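Local coordinates for protein benzyl alcohol dehydrogenase (Acinetobacter calcoaceticus, PDB 1F8F) that catalyses the NAD-dependent oxidation of aryl alcohols such as benzyl alcohol to the aldehyde, as a zinc-containing member of the alcohol dehydrogenase family, at residues 10-15 and 61-66. Numbering follows the deposited sequence.
With ZN (zinc ion), chain B.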
# COMPACT_ATOMS: atom_id res chain seq x y z
N ALA A 10 40.38 20.21 1.91
CA ALA A 10 39.95 21.49 1.41
C ALA A 10 39.05 22.20 2.41
O ALA A 10 37.93 21.73 2.68
CB ALA A 10 39.19 21.28 0.09
N VAL A 11 39.41 23.39 2.88
CA VAL A 11 38.64 24.16 3.84
C VAL A 11 37.85 25.31 3.25
O VAL A 11 38.34 26.02 2.36
CB VAL A 11 39.63 24.71 4.89
CG1 VAL A 11 38.93 25.74 5.78
CG2 VAL A 11 40.31 23.63 5.72
N THR A 12 36.61 25.54 3.70
CA THR A 12 35.82 26.67 3.25
C THR A 12 35.85 27.71 4.37
O THR A 12 35.05 27.63 5.28
CB THR A 12 34.39 26.24 2.95
OG1 THR A 12 34.31 25.36 1.82
CG2 THR A 12 33.54 27.45 2.64
N PRO A 13 36.77 28.68 4.34
CA PRO A 13 36.97 29.64 5.41
C PRO A 13 35.90 30.64 5.69
O PRO A 13 35.89 31.02 6.86
CB PRO A 13 38.31 30.32 5.09
CG PRO A 13 38.99 29.29 4.24
CD PRO A 13 37.85 28.84 3.32
N CYS A 14 35.05 31.11 4.80
CA CYS A 14 34.03 32.08 5.19
C CYS A 14 32.94 32.19 4.14
O CYS A 14 33.02 31.56 3.07
CB CYS A 14 34.61 33.48 5.43
SG CYS A 14 35.39 34.33 4.02
N LYS A 15 31.92 32.97 4.45
CA LYS A 15 30.82 33.13 3.50
C LYS A 15 31.48 33.35 2.15
O LYS A 15 32.37 34.16 1.93
CB LYS A 15 29.84 34.22 3.88
CG LYS A 15 28.78 34.57 2.85
CD LYS A 15 27.57 35.25 3.46
CE LYS A 15 26.75 36.02 2.45
NZ LYS A 15 26.48 35.27 1.20
N ALA A 61 35.01 25.23 7.87
CA ALA A 61 34.83 23.78 7.83
C ALA A 61 35.22 23.03 6.55
O ALA A 61 35.41 23.63 5.49
CB ALA A 61 33.32 23.54 7.97
N VAL A 62 35.35 21.70 6.66
CA VAL A 62 35.60 20.80 5.54
C VAL A 62 34.29 20.17 5.02
O VAL A 62 33.68 19.40 5.75
CB VAL A 62 36.54 19.64 5.90
CG1 VAL A 62 36.73 18.69 4.72
CG2 VAL A 62 37.91 20.10 6.40
N LEU A 63 33.85 20.52 3.82
CA LEU A 63 32.65 20.00 3.19
C LEU A 63 32.84 18.72 2.39
O LEU A 63 33.71 17.96 2.73
CB LEU A 63 31.97 21.10 2.37
CG LEU A 63 31.90 22.44 3.12
CD1 LEU A 63 31.32 23.52 2.23
CD2 LEU A 63 31.07 22.30 4.42
N GLY A 64 32.13 18.46 1.29
CA GLY A 64 32.25 17.19 0.56
C GLY A 64 31.28 16.21 1.23
O GLY A 64 31.27 16.07 2.45
N HIS A 65 30.39 15.59 0.46
CA HIS A 65 29.41 14.70 1.07
C HIS A 65 29.10 13.55 0.11
O HIS A 65 28.05 12.93 0.23
CB HIS A 65 28.17 15.42 1.56
CG HIS A 65 27.27 16.01 0.53
ND1 HIS A 65 27.57 17.23 -0.05
CD2 HIS A 65 26.09 15.60 0.02
CE1 HIS A 65 26.61 17.56 -0.91
NE2 HIS A 65 25.70 16.58 -0.90
N GLU A 66 29.98 13.43 -0.89
CA GLU A 66 29.79 12.29 -1.81
C GLU A 66 31.03 11.42 -1.93
O GLU A 66 31.49 11.08 -3.04
CB GLU A 66 29.28 12.77 -3.17
CG GLU A 66 27.88 13.42 -3.15
CD GLU A 66 27.40 13.81 -4.54
OE1 GLU A 66 28.14 13.96 -5.52
OE2 GLU A 66 26.17 13.96 -4.74
ZN ZN B . 23.83 16.38 -2.11
O HOH W 1 35.18 22.51 1.94
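Thr12 and Ala61 form a single antiparallel bridge of the hydrogen-bonded kind. Thr12 N donates to Ala61 O at 2.9 Å. This is the one direct hydrogen bond between 10-15 and 61-66.

A water bridges the gap beside it. It donates to Ala10 O at 3.0 Å and accepts from Leu63 N at 3.0 Å. Thr12 OG1 is its third partner, also at 3.0 Å. The threonine hydroxyl stands beside its own backbone N (chi1 -67°), which brings it to the water and to Leu63. Three polar groups that do not bond to one another directly are thus linked within a buried contact.

Side-chain contacts are few. Val11 CG2 and Val62 CG2 are the apolar pair and meet loosely at 4.3 Å. The other two are methyl groups packed against oxygens. Leu63 CD1 touches Thr12 OG1 at 3.5 Å, and the two side chains cross at about a right angle. Val62 CG1 lies 3.9 Å from Ala10 O.

Segment 10-15 begins on strand 5-11, which pairs with strand 20-26. Segment 61-66 lies in the loop between helix 45-51 and strand 66-74. Further along it, His65 NE2 binds the zinc ion at 2.2 Å, and Cys44 and Cys173 are ligands of the same metal. Phe140 stacks on the His65 ring. Glu66 CG lies over one face of that ring, offset toward the rim.

The contact therefore ties an N-terminal strand to the chain leading into a zinc ligand. One backbone bond and one shared water supply its polar links, with little side-chain packing between the segments.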